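Local coordinates for protein beta-glucuronidase (PDB 6U7J) that hydrolyses beta-D-glucuronides to release glucuronic acid and is probably among the gut bacterial enzymes that reactivate estrogens from their conjugates, at residues L147-E158 with M170-N180. Residues are numbered along the deposited sequence; the frame is centred on the assembly and turned at random.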
loop_
_atom_site.group_PDB
_atom_site.type_symbol
_atom_site.label_atom_id
_atom_site.label_comp_id
_atom_site.label_asym_id
_atom_site.label_seq_id
_atom_site.Cartn_x
_atom_site.Cartn_y
_atom_site.Cartn_z
ATOM N N LEU B 147 22.169 -23.648 14.626
ATOM C CA LEU B 147 22.007 -24.819 13.777
ATOM C C LEU B 147 23.361 -25.193 13.205
ATOM O O LEU B 147 24.113 -24.323 12.753
ATOM C CB LEU B 147 21.008 -24.568 12.648
ATOM C CG LEU B 147 19.549 -24.368 13.059
ATOM C CD1 LEU B 147 18.735 -23.943 11.836
ATOM C CD2 LEU B 147 18.955 -25.639 13.728
ATOM N N GLU B 148 23.673 -26.482 13.252
ATOM C CA GLU B 148 24.917 -27.029 12.731
ATOM C C GLU B 148 24.597 -28.071 11.665
ATOM O O GLU B 148 23.434 -28.328 11.352
ATOM C CB GLU B 148 25.765 -27.639 13.853
ATOM C CG GLU B 148 26.280 -26.632 14.857
ATOM C CD GLU B 148 27.514 -25.893 14.380
ATOM O OE1 GLU B 148 27.702 -25.739 13.148
ATOM O OE2 GLU B 148 28.310 -25.468 15.251
ATOM N N TRP B 149 25.656 -28.676 11.116
ATOM C CA TRP B 149 25.509 -29.623 10.016
ATOM C C TRP B 149 24.787 -30.895 10.421
ATOM O O TRP B 149 24.326 -31.622 9.537
ATOM C CB TRP B 149 26.874 -29.979 9.437
ATOM C CG TRP B 149 27.499 -28.849 8.673
ATOM C CD1 TRP B 149 28.593 -28.120 9.032
ATOM C CD2 TRP B 149 27.059 -28.322 7.415
ATOM N NE1 TRP B 149 28.864 -27.172 8.075
ATOM C CE2 TRP B 149 27.937 -27.274 7.073
ATOM C CE3 TRP B 149 26.012 -28.639 6.545
ATOM C CZ2 TRP B 149 27.798 -26.534 5.894
ATOM C CZ3 TRP B 149 25.873 -27.906 5.375
ATOM C CH2 TRP B 149 26.767 -26.863 5.061
ATOM N N ASP B 150 24.671 -31.183 11.722
ATOM C CA ASP B 150 23.942 -32.356 12.193
ATOM C C ASP B 150 22.665 -31.982 12.930
ATOM O O ASP B 150 22.114 -32.802 13.672
ATOM C CB ASP B 150 24.822 -33.251 13.068
ATOM C CG ASP B 150 25.332 -32.546 14.318
ATOM O OD1 ASP B 150 25.158 -31.317 14.441
ATOM O OD2 ASP B 150 25.923 -33.229 15.182
ATOM N N CYS B 151 22.183 -30.758 12.736
ATOM C CA CYS B 151 20.854 -30.360 13.164
ATOM C C CYS B 151 19.908 -30.469 11.978
ATOM O O CYS B 151 20.333 -30.565 10.826
ATOM C CB CYS B 151 20.861 -28.926 13.702
ATOM S SG CYS B 151 21.979 -28.679 15.110
ATOM N N LEU B 152 18.617 -30.418 12.275
ATOM C CA LEU B 152 17.571 -30.345 11.261
ATOM C C LEU B 152 16.602 -29.244 11.676
ATOM O O LEU B 152 15.926 -29.377 12.715
ATOM C CB LEU B 152 16.847 -31.681 11.102
ATOM C CG LEU B 152 17.671 -32.906 10.705
ATOM C CD1 LEU B 152 16.734 -34.075 10.568
ATOM C CD2 LEU B 152 18.425 -32.695 9.390
ATOM N N PRO B 153 16.477 -28.151 10.913
ATOM C CA PRO B 153 17.161 -27.831 9.660
ATOM C C PRO B 153 18.670 -27.705 9.795
ATOM O O PRO B 153 19.199 -27.486 10.872
ATOM C CB PRO B 153 16.551 -26.473 9.263
ATOM C CG PRO B 153 15.241 -26.418 9.966
ATOM C CD PRO B 153 15.485 -27.124 11.278
ATOM N N VAL B 154 19.343 -27.824 8.673
ATOM C CA VAL B 154 20.798 -27.799 8.621
ATOM C C VAL B 154 21.271 -26.348 8.602
ATOM O O VAL B 154 20.671 -25.494 7.936
ATOM C CB VAL B 154 21.262 -28.588 7.379
ATOM C CG1 VAL B 154 22.626 -28.167 6.915
ATOM C CG2 VAL B 154 21.215 -30.103 7.662
ATOM N N GLY B 155 22.342 -26.053 9.339
ATOM C CA GLY B 155 22.990 -24.749 9.237
ATOM C C GLY B 155 24.459 -24.828 9.602
ATOM O O GLY B 155 24.986 -25.929 9.749
ATOM N N HIS B 156 25.153 -23.695 9.718
ATOM C CA HIS B 156 26.484 -23.709 10.315
ATOM C C HIS B 156 26.846 -22.302 10.765
ATOM O O HIS B 156 26.262 -21.316 10.306
ATOM C CB HIS B 156 27.543 -24.272 9.350
ATOM C CG HIS B 156 27.787 -23.419 8.145
ATOM N ND1 HIS B 156 27.005 -23.488 7.011
ATOM C CD2 HIS B 156 28.741 -22.491 7.890
ATOM C CE1 HIS B 156 27.455 -22.626 6.115
ATOM N NE2 HIS B 156 28.509 -22.010 6.623
ATOM N N ILE B 157 27.837 -22.229 11.670
ATOM C CA ILE B 157 28.315 -20.983 12.266
ATOM C C ILE B 157 29.596 -20.535 11.572
ATOM O O ILE B 157 30.436 -21.364 11.199
ATOM C CB ILE B 157 28.553 -21.160 13.781
ATOM C CG1 ILE B 157 27.231 -21.371 14.513
ATOM C CG2 ILE B 157 29.295 -19.960 14.367
ATOM C CD1 ILE B 157 26.378 -20.136 14.577
ATOM N N GLU B 158 29.751 -19.214 11.411
ATOM C CA GLU B 158 30.963 -18.592 10.886
ATOM C C GLU B 158 31.381 -17.405 11.751
ATOM O O GLU B 158 30.568 -16.805 12.464
ATOM C CB GLU B 158 30.776 -18.115 9.445
ATOM C CG GLU B 158 30.624 -19.231 8.440
ATOM C CD GLU B 158 30.433 -18.687 7.050
ATOM O OE1 GLU B 158 30.714 -17.482 6.868
ATOM O OE2 GLU B 158 29.994 -19.439 6.151
ATOM N N MET B 170 30.153 -14.193 15.736
ATOM C CA MET B 170 29.355 -15.394 15.471
ATOM C C MET B 170 28.187 -15.092 14.558
ATOM O O MET B 170 27.295 -14.326 14.920
ATOM C CB MET B 170 28.815 -16.006 16.761
ATOM C CG MET B 170 29.503 -17.282 17.158
ATOM S SD MET B 170 28.597 -18.228 18.396
ATOM C CE MET B 170 27.567 -19.186 17.322
ATOM N N GLU B 171 28.183 -15.701 13.380
ATOM C CA GLU B 171 27.121 -15.490 12.410
ATOM C C GLU B 171 26.504 -16.826 12.023
ATOM O O GLU B 171 27.214 -17.740 11.593
ATOM C CB GLU B 171 27.647 -14.770 11.168
ATOM C CG GLU B 171 27.810 -13.281 11.352
ATOM C CD GLU B 171 27.904 -12.547 10.026
ATOM O OE1 GLU B 171 28.072 -13.222 8.983
ATOM O OE2 GLU B 171 27.803 -11.298 10.026
ATOM N N GLN B 172 25.184 -16.922 12.152
ATOM C CA GLN B 172 24.455 -18.117 11.748
ATOM C C GLN B 172 24.280 -18.118 10.235
ATOM O O GLN B 172 23.748 -17.156 9.669
ATOM C CB GLN B 172 23.095 -18.165 12.440
ATOM C CG GLN B 172 22.233 -19.321 12.010
ATOM C CD GLN B 172 22.742 -20.651 12.542
ATOM O OE1 GLN B 172 22.628 -20.948 13.741
ATOM N NE2 GLN B 172 23.304 -21.465 11.649
ATOM N N LYS B 173 24.720 -19.190 9.579
ATOM C CA LYS B 173 24.482 -19.389 8.157
ATOM C C LYS B 173 23.509 -20.544 7.946
ATOM O O LYS B 173 23.496 -21.507 8.715
ATOM C CB LYS B 173 25.797 -19.660 7.412
ATOM C CG LYS B 173 26.807 -18.513 7.501
ATOM C CD LYS B 173 26.568 -17.483 6.425
ATOM C CE LYS B 173 26.782 -16.084 6.958
ATOM N NZ LYS B 173 28.163 -15.562 6.701
ATOM N N PHE B 174 22.672 -20.431 6.912
ATOM C CA PHE B 174 21.809 -21.521 6.474
ATOM C C PHE B 174 21.276 -21.177 5.090
ATOM O O PHE B 174 21.354 -20.030 4.642
ATOM C CB PHE B 174 20.656 -21.810 7.457
ATOM C CG PHE B 174 19.884 -20.586 7.903
ATOM C CD1 PHE B 174 20.097 -20.036 9.162
ATOM C CD2 PHE B 174 18.921 -20.010 7.080
ATOM C CE1 PHE B 174 19.397 -18.916 9.581
ATOM C CE2 PHE B 174 18.208 -18.893 7.492
ATOM C CZ PHE B 174 18.446 -18.337 8.740
ATOM N N ASP B 175 20.729 -22.192 4.416
ATOM C CA ASP B 175 20.229 -22.066 3.051
ATOM C C ASP B 175 18.753 -22.426 2.929
ATOM O O ASP B 175 18.294 -22.826 1.860
ATOM C CB ASP B 175 21.060 -22.919 2.096
ATOM C CG ASP B 175 22.459 -22.368 1.906
ATOM O OD1 ASP B 175 23.378 -22.847 2.601
ATOM O OD2 ASP B 175 22.635 -21.442 1.080
ATOM N N PHE B 176 17.991 -22.306 4.004
ATOM C CA PHE B 176 16.545 -22.347 3.881
ATOM C C PHE B 176 15.983 -20.924 3.925
ATOM O O PHE B 176 16.615 -19.988 4.421
ATOM C CB PHE B 176 15.911 -23.224 4.971
ATOM C CG PHE B 176 16.309 -22.852 6.383
ATOM C CD1 PHE B 176 15.660 -21.831 7.060
ATOM C CD2 PHE B 176 17.315 -23.551 7.042
ATOM C CE1 PHE B 176 16.028 -21.492 8.357
ATOM C CE2 PHE B 176 17.683 -23.219 8.348
ATOM C CZ PHE B 176 17.042 -22.200 9.005
ATOM N N ASP B 177 14.784 -20.781 3.366
ATOM C CA ASP B 177 14.134 -19.479 3.240
ATOM C C ASP B 177 13.847 -18.867 4.607
ATOM O O ASP B 177 14.395 -17.815 4.978
ATOM C CB ASP B 177 12.825 -19.653 2.458
ATOM C CG ASP B 177 12.559 -18.496 1.507
ATOM O OD1 ASP B 177 11.525 -18.511 0.791
ATOM O OD2 ASP B 177 13.389 -17.553 1.497
ATOM N N PHE B 178 13.035 -19.568 5.392
ATOM C CA PHE B 178 12.218 -18.975 6.435
ATOM C C PHE B 178 13.071 -18.489 7.598
ATOM O O PHE B 178 14.165 -19.003 7.851
ATOM C CB PHE B 178 11.169 -19.990 6.906
ATOM C CG PHE B 178 11.739 -21.352 7.295
ATOM C CD1 PHE B 178 11.967 -22.338 6.328
ATOM C CD2 PHE B 178 12.000 -21.662 8.640
ATOM C CE1 PHE B 178 12.461 -23.590 6.685
ATOM C CE2 PHE B 178 12.493 -22.914 9.014
ATOM C CZ PHE B 178 12.723 -23.886 8.040
ATOM N N PHE B 179 12.555 -17.472 8.296
ATOM C CA PHE B 179 13.282 -16.846 9.395
ATOM C C PHE B 179 13.535 -17.852 10.523
ATOM O O PHE B 179 12.656 -18.638 10.886
ATOM C CB PHE B 179 12.492 -15.638 9.915
ATOM C CG PHE B 179 13.271 -14.763 10.848
ATOM C CD1 PHE B 179 13.245 -14.994 12.224
ATOM C CD2 PHE B 179 14.051 -13.740 10.359
ATOM C CE1 PHE B 179 13.978 -14.206 13.094
ATOM C CE2 PHE B 179 14.799 -12.928 11.233
ATOM C CZ PHE B 179 14.765 -13.171 12.600
ATOM N N ASN B 180 14.747 -17.830 11.085
ATOM C CA ASN B 180 15.110 -18.793 12.131
ATOM C C ASN B 180 14.568 -18.345 13.492
ATOM O O ASN B 180 15.315 -18.047 14.424
ATOM C CB ASN B 180 16.621 -19.003 12.175
ATOM C CG ASN B 180 17.021 -20.261 12.972
ATOM O OD1 ASN B 180 16.300 -21.266 12.975
ATOM N ND2 ASN B 180 18.163 -20.198 13.648
HETATM O O HOH W 1 21.264 -24.742 5.533
#
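Lys173 O is gripped by two donors from opposite faces of its carbonyl plane: His156 N at 2.9 Å and the side-chain amide NE2 of Gln172. This NE2 also donates to Leu147 O at 3.2 Å, nearly straight (170°), while Gln172 OE1 accepts from Leu147 N at 2.9 Å. A primary amide suits this place because it can give and take at once; CG anti to the backbone N (chi1 176°) and a bend at chi2 carry it across toward Leu147. Gly155, lacking a side chain, lets the backbone leading into strand 156-158 pass close to Lys173 O and this amide. Antiparallel pairing with strand 171-173 continues through Lys173 N to His156 O (2.7 Å) and the reciprocal backbone bonds of Glu158 and Glu171.

On the face shared by His156, Glu158 and Lys173, the lysine CB lies over the imidazole in a CH-pi contact. His156 NE2 donates to Glu158 OE2, reaching its anti side at 3.0 Å, whereas Lys173 NZ meets Glu158 OE1 from above the carboxylate plane at 3.2 Å. Glu171 gives Lys173 only a weak second bridge; its stronger partner is Arg482 of the second subunit.

Beyond the ribbon, Leu147 CD1 meets the edge of the Phe176 ring, 3.7 Å from CE2, and cis-Pro153 packs against that ring. A water joins Val154 O to Asp175 N where the two segments diverge. In this family 2 sugar-binding domain, backbone bonds thus set the hairpin's register, the Gln172 amide ties its strand to the loop at Leu147, and the surface charges, probably partly neutralised by one another, extend into the subunit interface.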